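Local coordinates for glycoside hydrolase family 16 protein (Akkermansia muciniphila, PDB 6T2N), which probably acts as an endo-beta-galactosidase that cuts within the O-glycan chains of mucin and so starts mucin breakdown in the human gut, at residues R147-A152 / R300-K305; I164-K169 / F267-N272; D181-I186 / H225-E230. All blocks are in the same frame, centred on the assembly; numbering follows the deposited sequence.

Interaction 1: residues R147-A152 / R300-K305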
loop_
_atom_site.group_PDB
_atom_site.type_symbol
_atom_site.label_atom_id
_atom_site.label_comp_id
_atom_site.label_asym_id
_atom_site.label_seq_id
_atom_site.Cartn_x
_atom_site.Cartn_y
_atom_site.Cartn_z
ATOM N N ARG A 147 9.725 3.151 11.553
ATOM C CA ARG A 147 10.211 3.523 10.219
ATOM C C ARG A 147 10.066 2.283 9.362
ATOM O O ARG A 147 10.600 1.214 9.766
ATOM C CB ARG A 147 11.672 3.965 10.287
ATOM C CG ARG A 147 12.313 4.168 8.922
ATOM C CD ARG A 147 13.805 4.101 9.060
ATOM N NE ARG A 147 14.453 4.541 7.840
ATOM C CZ ARG A 147 14.615 5.808 7.492
ATOM N NH1 ARG A 147 14.146 6.781 8.252
ATOM N NH2 ARG A 147 15.224 6.109 6.367
ATOM N N LEU A 148 9.378 2.452 8.238
ATOM C CA LEU A 148 9.049 1.377 7.287
ATOM C C LEU A 148 9.671 1.718 5.953
ATOM O O LEU A 148 9.266 2.761 5.381
ATOM C CB LEU A 148 7.544 1.280 7.134
ATOM C CG LEU A 148 7.092 0.146 6.225
ATOM C CD1 LEU A 148 7.692 -1.209 6.644
ATOM C CD2 LEU A 148 5.573 0.122 6.224
ATOM N N GLU A 149 10.623 0.879 5.540
ATOM C CA GLU A 149 11.476 1.088 4.353
ATOM C C GLU A 149 11.009 0.087 3.311
ATOM O O GLU A 149 10.966 -1.118 3.642
ATOM C CB GLU A 149 12.942 0.817 4.667
ATOM C CG GLU A 149 13.553 1.758 5.674
ATOM C CD GLU A 149 15.055 1.595 5.817
ATOM O OE1 GLU A 149 15.621 0.709 5.109
ATOM O OE2 GLU A 149 15.658 2.375 6.609
ATOM N N VAL A 150 10.652 0.560 2.122
ATOM C CA VAL A 150 10.242 -0.336 1.013
ATOM C C VAL A 150 10.983 0.107 -0.241
ATOM O O VAL A 150 10.770 1.246 -0.721
ATOM C CB VAL A 150 8.715 -0.397 0.812
ATOM C CG1 VAL A 150 8.371 -1.288 -0.388
ATOM C CG2 VAL A 150 8.005 -0.904 2.071
ATOM N N ARG A 151 11.830 -0.798 -0.733
ATOM C CA ARG A 151 12.648 -0.569 -1.948
ATOM C C ARG A 151 12.041 -1.316 -3.130
ATOM O O ARG A 151 11.846 -2.553 -2.978
ATOM C CB ARG A 151 14.087 -1.021 -1.764
ATOM C CG ARG A 151 14.936 -0.499 -2.908
ATOM C CD ARG A 151 16.204 0.213 -2.489
ATOM N NE ARG A 151 17.013 0.559 -3.651
ATOM C CZ ARG A 151 17.629 -0.350 -4.406
ATOM N NH1 ARG A 151 17.499 -1.648 -4.157
ATOM N NH2 ARG A 151 18.344 0.032 -5.443
ATOM N N ALA A 152 11.756 -0.586 -4.232
ATOM C CA ALA A 152 10.940 -1.089 -5.364
ATOM C C ALA A 152 11.227 -0.367 -6.692
ATOM O O ALA A 152 11.308 0.898 -6.750
ATOM C CB ALA A 152 9.475 -0.997 -4.996
ATOM N N ARG A 300 11.521 -3.523 5.242
ATOM C CA ARG A 300 12.164 -3.470 6.580
ATOM C C ARG A 300 11.434 -2.469 7.457
ATOM O O ARG A 300 11.372 -1.266 7.072
ATOM C CB ARG A 300 13.603 -3.016 6.430
ATOM C CG ARG A 300 14.341 -3.853 5.406
ATOM C CD ARG A 300 15.741 -3.331 5.262
ATOM N NE ARG A 300 16.539 -4.156 4.373
ATOM C CZ ARG A 300 17.566 -3.702 3.686
ATOM N NH1 ARG A 300 17.920 -2.436 3.752
ATOM N NH2 ARG A 300 18.259 -4.506 2.924
ATOM N N PHE A 301 10.885 -2.976 8.559
ATOM C CA PHE A 301 10.253 -2.188 9.642
ATOM C C PHE A 301 11.233 -2.040 10.808
ATOM O O PHE A 301 11.705 -3.104 11.263
ATOM C CB PHE A 301 9.004 -2.903 10.137
ATOM C CG PHE A 301 8.255 -2.107 11.166
ATOM C CD1 PHE A 301 7.926 -0.782 10.930
ATOM C CD2 PHE A 301 7.856 -2.683 12.354
ATOM C CE1 PHE A 301 7.196 -0.051 11.841
ATOM C CE2 PHE A 301 7.099 -1.959 13.255
ATOM C CZ PHE A 301 6.768 -0.651 12.996
ATOM N N TYR A 302 11.527 -0.806 11.255
ATOM C CA TYR A 302 12.380 -0.509 12.453
ATOM C C TYR A 302 11.650 0.351 13.514
ATOM O O TYR A 302 10.740 1.137 13.163
ATOM C CB TYR A 302 13.653 0.249 12.071
ATOM C CG TYR A 302 14.588 -0.403 11.082
ATOM C CD1 TYR A 302 14.343 -0.342 9.719
ATOM C CD2 TYR A 302 15.762 -1.006 11.497
ATOM C CE1 TYR A 302 15.220 -0.887 8.794
ATOM C CE2 TYR A 302 16.651 -1.553 10.588
ATOM C CZ TYR A 302 16.386 -1.488 9.231
ATOM O OH TYR A 302 17.243 -2.027 8.310
ATOM N N GLN A 303 12.075 0.240 14.781
ATOM C CA GLN A 303 11.492 0.960 15.962
ATOM C C GLN A 303 12.578 1.368 16.975
ATOM O O GLN A 303 13.373 0.516 17.399
ATOM C CB GLN A 303 10.469 0.078 16.702
ATOM C CG GLN A 303 9.122 -0.077 15.962
ATOM C CD GLN A 303 8.018 -0.818 16.818
ATOM O OE1 GLN A 303 8.495 -1.806 17.505
ATOM N NE2 GLN A 303 6.651 -0.467 16.666
ATOM N N THR A 304 12.582 2.623 17.419
ATOM C CA THR A 304 13.373 3.033 18.614
ATOM C C THR A 304 12.623 2.531 19.850
ATOM O O THR A 304 11.410 2.202 19.711
ATOM C CB THR A 304 13.671 4.542 18.661
ATOM O OG1 THR A 304 12.487 5.325 18.853
ATOM C CG2 THR A 304 14.391 5.020 17.418
ATOM N N LYS A 305 13.325 2.434 20.986
ATOM C CA LYS A 305 12.721 2.199 22.321
ATOM C C LYS A 305 11.464 3.067 22.399
ATOM O O LYS A 305 10.391 2.574 22.830
ATOM C CB LYS A 305 13.716 2.597 23.414
ATOM C CG LYS A 305 13.235 2.395 24.849
ATOM C CD LYS A 305 13.859 1.197 25.564
ATOM C CE LYS A 305 15.225 1.489 26.158
ATOM N NZ LYS A 305 15.940 0.257 26.561
#
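Arg147 faces Tyr302 and Glu149 faces Arg300 across two antiparallel strands, 146-153 and 292-302, in one sheet of the family 16 beta-sandwich (jelly roll). Both are hydrogen-bonded pairs and flank the non-hydrogen-bonded pair Leu148-Phe301. Four backbone bonds tie the strands, among them Tyr302 N to Arg147 O at 2.7 Å. Arg147, Glu149, Arg300 and Tyr302 share one face. Glu149 holds CG beside its backbone N and then runs straight out (chi1 -64°), which brings the carboxylate slantwise to the phenol, its plane turned 47° from the ring and Glu149 CD 3.9 Å from Tyr302 CE1. The extended Arg147 chain brings NE to the anti lone pair of Glu149 OE2 at 2.8 Å, in a salt bridge, the oxygen lying nearly in the guanidinium plane. Its NH1 pairs with Glu230 on the next strand, so one guanidinium links two carboxylates. Arg300 only skirts Glu149: its NH1 stays 4.1 Å from Glu149 OE1, beyond a salt bridge. Its firm partner is the calcium ligand Glu59, which meets NH2. Tyr302 OH bonds to Pro45 O. On the other face Leu148 CD1 reaches Phe301 CB at 4.1 Å, while the Phe301 ring meets Phe143 edge-to-face. With CG anti to the backbone N (chi1 -176°), this ring comes beside the backbone of Arg147, Phe301 CD1 lying 3.5 Å from Arg147 O.

Interaction 2: residues I164-K169 / F267-N272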
loop_
_atom_site.group_PDB
_atom_site.type_symbol
_atom_site.label_atom_id
_atom_site.label_comp_id
_atom_site.label_asym_id
_atom_site.label_seq_id
_atom_site.Cartn_x
_atom_site.Cartn_y
_atom_site.Cartn_z
ATOM N N ILE A 164 2.360 1.129 -2.962
ATOM C CA ILE A 164 2.738 0.716 -1.586
ATOM C C ILE A 164 1.836 1.497 -0.638
ATOM O O ILE A 164 1.918 2.715 -0.644
ATOM C CB ILE A 164 4.218 1.035 -1.376
ATOM C CG1 ILE A 164 5.041 0.315 -2.439
ATOM C CG2 ILE A 164 4.695 0.753 0.039
ATOM C CD1 ILE A 164 6.375 0.976 -2.673
ATOM N N TRP A 165 1.009 0.816 0.147
ATOM C CA TRP A 165 0.064 1.536 1.020
ATOM C C TRP A 165 -0.444 0.685 2.188
ATOM O O TRP A 165 -0.310 -0.526 2.166
ATOM C CB TRP A 165 -1.027 2.100 0.140
ATOM C CG TRP A 165 -1.788 1.050 -0.569
ATOM C CD1 TRP A 165 -1.313 0.209 -1.517
ATOM C CD2 TRP A 165 -3.177 0.736 -0.409
ATOM N NE1 TRP A 165 -2.308 -0.623 -1.926
ATOM C CE2 TRP A 165 -3.463 -0.317 -1.278
ATOM C CE3 TRP A 165 -4.206 1.228 0.394
ATOM C CZ2 TRP A 165 -4.721 -0.887 -1.374
ATOM C CZ3 TRP A 165 -5.454 0.672 0.287
ATOM C CH2 TRP A 165 -5.706 -0.372 -0.592
ATOM N N LEU A 166 -0.888 1.378 3.236
ATOM C CA LEU A 166 -1.352 0.829 4.538
ATOM C C LEU A 166 -2.739 1.403 4.881
ATOM O O LEU A 166 -2.995 2.563 4.572
ATOM C CB LEU A 166 -0.347 1.215 5.621
ATOM C CG LEU A 166 1.111 0.859 5.330
ATOM C CD1 LEU A 166 1.897 2.018 4.709
ATOM C CD2 LEU A 166 1.796 0.377 6.591
ATOM N N LEU A 167 -3.589 0.548 5.444
ATOM C CA LEU A 167 -4.965 0.801 5.942
ATOM C C LEU A 167 -4.964 0.517 7.446
ATOM O O LEU A 167 -4.358 -0.521 7.833
ATOM C CB LEU A 167 -5.950 -0.165 5.274
ATOM C CG LEU A 167 -6.358 0.143 3.834
ATOM C CD1 LEU A 167 -6.999 -1.080 3.158
ATOM C CD2 LEU A 167 -7.279 1.350 3.784
ATOM N N GLY A 168 -5.633 1.383 8.238
ATOM C CA GLY A 168 -5.708 1.348 9.728
ATOM C C GLY A 168 -6.849 0.370 10.170
ATOM O O GLY A 168 -7.974 0.309 9.556
ATOM N N LYS A 169 -6.472 -0.511 11.123
ATOM C CA LYS A 169 -7.416 -1.536 11.651
ATOM C C LYS A 169 -7.799 -1.002 13.017
ATOM O O LYS A 169 -6.898 -0.810 13.841
ATOM C CB LYS A 169 -6.864 -2.973 11.675
ATOM C CG LYS A 169 -7.903 -4.052 12.023
ATOM C CD LYS A 169 -7.304 -5.390 12.423
ATOM C CE LYS A 169 -6.389 -5.922 11.336
ATOM N NZ LYS A 169 -5.093 -6.394 11.873
ATOM N N PHE A 267 -1.789 -0.239 11.568
ATOM C CA PHE A 267 -2.008 -0.179 10.096
ATOM C C PHE A 267 -1.442 -1.442 9.424
ATOM O O PHE A 267 -0.314 -1.854 9.793
ATOM C CB PHE A 267 -1.366 1.118 9.595
ATOM C CG PHE A 267 -2.298 2.290 9.511
ATOM C CD1 PHE A 267 -2.666 2.966 10.640
ATOM C CD2 PHE A 267 -2.808 2.698 8.301
ATOM C CE1 PHE A 267 -3.526 4.053 10.565
ATOM C CE2 PHE A 267 -3.661 3.780 8.214
ATOM C CZ PHE A 267 -4.024 4.457 9.355
ATOM N N TYR A 268 -2.156 -2.053 8.472
ATOM C CA TYR A 268 -1.588 -3.225 7.725
ATOM C C TYR A 268 -1.173 -2.796 6.325
ATOM O O TYR A 268 -1.606 -1.744 5.843
ATOM C CB TYR A 268 -2.477 -4.464 7.727
ATOM C CG TYR A 268 -3.791 -4.232 7.062
ATOM C CD1 TYR A 268 -3.885 -4.337 5.693
ATOM C CD2 TYR A 268 -4.917 -3.854 7.789
ATOM C CE1 TYR A 268 -5.089 -4.120 5.047
ATOM C CE2 TYR A 268 -6.129 -3.595 7.158
ATOM C CZ TYR A 268 -6.210 -3.731 5.777
ATOM O OH TYR A 268 -7.358 -3.508 5.069
ATOM N N LEU A 269 -0.226 -3.552 5.774
ATOM C CA LEU A 269 0.528 -3.165 4.557
ATOM C C LEU A 269 0.023 -3.936 3.340
ATOM O O LEU A 269 -0.300 -5.142 3.456
ATOM C CB LEU A 269 2.020 -3.412 4.737
ATOM C CG LEU A 269 2.852 -3.139 3.481
ATOM C CD1 LEU A 269 2.719 -1.701 3.004
ATOM C CD2 LEU A 269 4.332 -3.490 3.696
ATOM N N ILE A 270 -0.042 -3.225 2.216
ATOM C CA ILE A 270 -0.422 -3.770 0.888
ATOM C C ILE A 270 0.610 -3.369 -0.145
ATOM O O ILE A 270 0.901 -2.139 -0.222
ATOM C CB ILE A 270 -1.769 -3.238 0.440
ATOM C CG1 ILE A 270 -2.862 -3.637 1.412
ATOM C CG2 ILE A 270 -2.026 -3.754 -0.944
ATOM C CD1 ILE A 270 -4.240 -3.312 0.880
ATOM N N LEU A 271 1.045 -4.370 -0.926
ATOM C CA LEU A 271 1.888 -4.216 -2.141
ATOM C C LEU A 271 1.082 -4.762 -3.320
ATOM O O LEU A 271 0.657 -5.906 -3.249
ATOM C CB LEU A 271 3.183 -4.986 -1.908
ATOM C CG LEU A 271 3.888 -4.700 -0.582
ATOM C CD1 LEU A 271 5.133 -5.538 -0.451
ATOM C CD2 LEU A 271 4.283 -3.256 -0.483
ATOM N N ASN A 272 0.810 -3.962 -4.336
ATOM C CA ASN A 272 -0.110 -4.385 -5.416
ATOM C C ASN A 272 0.180 -3.577 -6.700
ATOM O O ASN A 272 0.782 -2.464 -6.611
ATOM C CB ASN A 272 -1.562 -4.295 -4.949
ATOM C CG ASN A 272 -2.038 -2.862 -4.984
ATOM O OD1 ASN A 272 -1.729 -2.096 -4.097
ATOM N ND2 ASN A 272 -2.637 -2.432 -6.075
#
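Trp165 and Ile270 run alongside each other in the same direction on one face of the antiparallel strands 160-168 and 267-275. Trp165 CG sits between its backbone N and carbonyl carbon (chi1 62°), which lays the indole along strand 267-275. Ile270 CD1 sits over the six-membered ring, 3.8 Å from its centroid, as a CH-pi contact shifted toward the rim. Past Ile270 the indole edge reaches Asn272, where Trp165 NE1 gives its hydrogen to Asn272 OD1 at 2.7 Å. The oxygen lies nearly in the indole plane, but the amide is turned 75° from the ring; this bond, with Ile270 on the face, helps to fix the rotation of the indole. Further along the same face Leu167 and Tyr268 repeat the placement: Leu167 CB lies off-centre over the phenol, 3.6 Å from Tyr268 CZ, and Leu167 O is above the same ring toward its rim. The opposite face is apolar. Leu166 CG meets Leu269 CD1 at 3.8 Å, and Ile164 CG2 meets Leu271 CD2 at 4.1 Å. On this face too, at the end of the ladder, the Phe267 ring lies flat on Gly168, whose CA is centred over it, 3.3 Å from the ring centroid; without a side chain, Gly168 lets the ring come down onto the backbone. Backbone bonds join the Trp165-Ile270 and Leu167-Tyr268 pairs, Ile270 N reaching Trp165 O at 2.7 Å. Ile164, Leu269 and Leu271 pack on Phe294 and Val299 of the other sheet, inside the sandwich. This inward apolar face, backed by one where Trp165 lies beside Glu179 and Asp181, acids that fit the GH16 catalytic motif, is consistent with the cleft-bearing sheet of a GH16 jelly roll.

Interaction 3: residues D181-I186 / H225-E230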
loop_
_atom_site.group_PDB
_atom_site.type_symbol
_atom_site.label_atom_id
_atom_site.label_comp_id
_atom_site.label_asym_id
_atom_site.label_seq_id
_atom_site.Cartn_x
_atom_site.Cartn_y
_atom_site.Cartn_z
ATOM N N ASP A 181 -0.646 6.102 1.864
ATOM C CA ASP A 181 -0.182 5.778 0.506
ATOM C C ASP A 181 1.284 6.199 0.363
ATOM O O ASP A 181 1.515 7.396 0.007
ATOM C CB ASP A 181 -1.063 6.558 -0.477
ATOM C CG ASP A 181 -2.568 6.254 -0.321
ATOM O OD1 ASP A 181 -2.876 5.281 0.405
ATOM O OD2 ASP A 181 -3.378 6.921 -1.017
ATOM N N MET A 182 2.247 5.303 0.643
ATOM C CA MET A 182 3.690 5.679 0.524
ATOM C C MET A 182 3.990 5.930 -0.971
ATOM O O MET A 182 4.638 6.985 -1.302
ATOM C CB MET A 182 4.646 4.652 1.154
ATOM C CG MET A 182 4.235 4.207 2.548
ATOM S SD MET A 182 5.293 2.923 3.349
ATOM C CE MET A 182 6.935 3.351 2.736
ATOM N N LEU A 183 3.461 5.065 -1.854
ATOM C CA LEU A 183 3.599 5.231 -3.324
ATOM C C LEU A 183 2.287 4.952 -4.047
ATOM O O LEU A 183 1.698 3.880 -3.823
ATOM C CB LEU A 183 4.676 4.283 -3.859
ATOM C CG LEU A 183 4.623 4.020 -5.367
ATOM C CD1 LEU A 183 5.011 5.272 -6.139
ATOM C CD2 LEU A 183 5.523 2.858 -5.737
ATOM N N GLU A 184 1.939 5.866 -4.948
ATOM C CA GLU A 184 1.018 5.620 -6.071
ATOM C C GLU A 184 1.559 6.346 -7.293
ATOM O O GLU A 184 2.051 7.483 -7.140
ATOM C CB GLU A 184 -0.364 6.104 -5.693
ATOM C CG GLU A 184 -1.042 5.214 -4.688
ATOM C CD GLU A 184 -2.340 5.825 -4.232
ATOM O OE1 GLU A 184 -2.338 7.029 -3.761
ATOM O OE2 GLU A 184 -3.339 5.152 -4.421
ATOM N N ASN A 185 1.514 5.686 -8.448
ATOM C CA ASN A 185 2.105 6.191 -9.715
ATOM C C ASN A 185 1.031 5.984 -10.756
ATOM O O ASN A 185 0.385 4.952 -10.599
ATOM C CB ASN A 185 3.379 5.403 -10.032
ATOM C CG ASN A 185 4.042 5.777 -11.337
ATOM O OD1 ASN A 185 4.505 6.907 -11.528
ATOM N ND2 ASN A 185 4.093 4.814 -12.243
ATOM N N ILE A 186 0.829 6.858 -11.743
ATOM C CA ILE A 186 -0.122 6.463 -12.828
ATOM C C ILE A 186 0.465 6.751 -14.218
ATOM O O ILE A 186 1.190 7.761 -14.349
ATOM C CB ILE A 186 -1.507 7.087 -12.595
ATOM C CG1 ILE A 186 -1.432 8.613 -12.487
ATOM C CG2 ILE A 186 -2.200 6.471 -11.366
ATOM C CD1 ILE A 186 -2.774 9.297 -12.693
ATOM N N HIS A 225 13.959 2.589 -6.122
ATOM C CA HIS A 225 13.899 3.709 -5.170
ATOM C C HIS A 225 13.327 3.210 -3.857
ATOM O O HIS A 225 12.422 2.371 -3.896
ATOM C CB HIS A 225 13.052 4.787 -5.773
ATOM C CG HIS A 225 13.671 5.375 -6.983
ATOM N ND1 HIS A 225 13.264 5.022 -8.242
ATOM C CD2 HIS A 225 14.618 6.319 -7.125
ATOM C CE1 HIS A 225 13.953 5.708 -9.131
ATOM N NE2 HIS A 225 14.778 6.523 -8.460
ATOM N N THR A 226 13.869 3.703 -2.741
ATOM C CA THR A 226 13.404 3.378 -1.371
ATOM C C THR A 226 12.302 4.352 -0.956
ATOM O O THR A 226 12.492 5.595 -1.084
ATOM C CB THR A 226 14.542 3.452 -0.372
ATOM O OG1 THR A 226 15.713 2.887 -0.962
ATOM C CG2 THR A 226 14.145 2.746 0.900
ATOM N N TYR A 227 11.171 3.797 -0.541
ATOM C CA TYR A 227 9.976 4.544 -0.089
ATOM C C TYR A 227 9.963 4.385 1.427
ATOM O O TYR A 227 10.076 3.281 1.895
ATOM C CB TYR A 227 8.741 4.028 -0.837
ATOM C CG TYR A 227 8.781 4.228 -2.334
ATOM C CD1 TYR A 227 8.472 5.443 -2.921
ATOM C CD2 TYR A 227 9.165 3.202 -3.180
ATOM C CE1 TYR A 227 8.532 5.638 -4.296
ATOM C CE2 TYR A 227 9.241 3.381 -4.559
ATOM C CZ TYR A 227 8.921 4.604 -5.132
ATOM O OH TYR A 227 8.996 4.766 -6.494
ATOM N N VAL A 228 9.939 5.480 2.162
ATOM C CA VAL A 228 10.183 5.482 3.638
ATOM C C VAL A 228 9.104 6.275 4.397
ATOM O O VAL A 228 8.859 7.510 4.129
ATOM C CB VAL A 228 11.551 6.098 3.946
ATOM C CG1 VAL A 228 11.947 5.821 5.388
ATOM C CG2 VAL A 228 12.609 5.665 2.919
ATOM N N MET A 229 8.507 5.607 5.367
ATOM C CA MET A 229 7.542 6.241 6.270
ATOM C C MET A 229 8.144 6.243 7.682
ATOM O O MET A 229 8.281 5.165 8.259
ATOM C CB MET A 229 6.235 5.455 6.250
ATOM C CG MET A 229 5.299 5.954 7.302
ATOM S SD MET A 229 3.774 5.029 7.511
ATOM C CE MET A 229 4.412 3.573 8.335
ATOM N N GLU A 230 8.493 7.408 8.238
ATOM C CA GLU A 230 8.723 7.589 9.711
ATOM C C GLU A 230 7.385 8.011 10.350
ATOM O O GLU A 230 6.674 8.823 9.712
ATOM C CB GLU A 230 9.860 8.590 9.975
ATOM C CG GLU A 230 11.266 8.035 9.778
ATOM C CD GLU A 230 12.443 8.950 10.110
ATOM O OE1 GLU A 230 12.249 10.188 10.171
ATOM O OE2 GLU A 230 13.560 8.426 10.333
#
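The bulged signature strand of family GH16 meets strand 225-231 of the facing sheet here, through Met182 and Leu183 on one side and Tyr227 and Met229 on the other. Glu179, Asp181 and Glu184 fit the family's ExDxxE motif, which in GH16 enzymes carries the catalytic acids; the acids themselves take no part in this contact. A classic beta bulge sets Met182 and Leu183 together opposite Ile164 of strand 160-168, and both turn their side chains toward strand 225-231, into the jelly-roll core. The bend at the last torsion of Met182 (chi3 35°) turns the methyl onto the backbone of Tyr227: Met182 CE lies 3.3 Å from Tyr227 O. Its sulfur meets the root of Met229, with Met182 SD 4.0 Å from Met229 CB, the two thioether chains crossing at about a right angle. The joint between the segments is apolar and has no hydrogen bonds. Behind it, Met182 O is held by Ser195 OG, and Asp181 OD2 by His198 NE2. Leu183 lies over one face of the Tyr227 ring, its CB 4.2 Å from the ring centroid and 15° off the normal. Its branch extends toward the phenol end, where Leu183 CD2 is 3.9 Å from Tyr227 CZ.

How the interactions relate
Interactions 1 and 2 each pair strands within one sheet of the sandwich, and interaction 3 spans the core between the sheets. Strand 146-153 joins interaction 1 to interaction 3 through Val150 O and Tyr227 N, 2.6 Å apart and probably hydrogen-bonded. On the other side Ile164 N and Leu183 O, at 3.0 Å, probably bond the bulged strand to interaction 2. Between the sheets Leu148 CD2 touches Leu166 CD2 at 3.8 Å, and Ile164 CD1 touches Tyr227 CD2 at 3.6 Å. The Arg300 side chain is about 7 Å from the calcium ion and that of Tyr227 about 14 Å. Interaction 3 includes the strand that probably carries the catalytic acids, and interaction 2 lies beside it through strand 160-168.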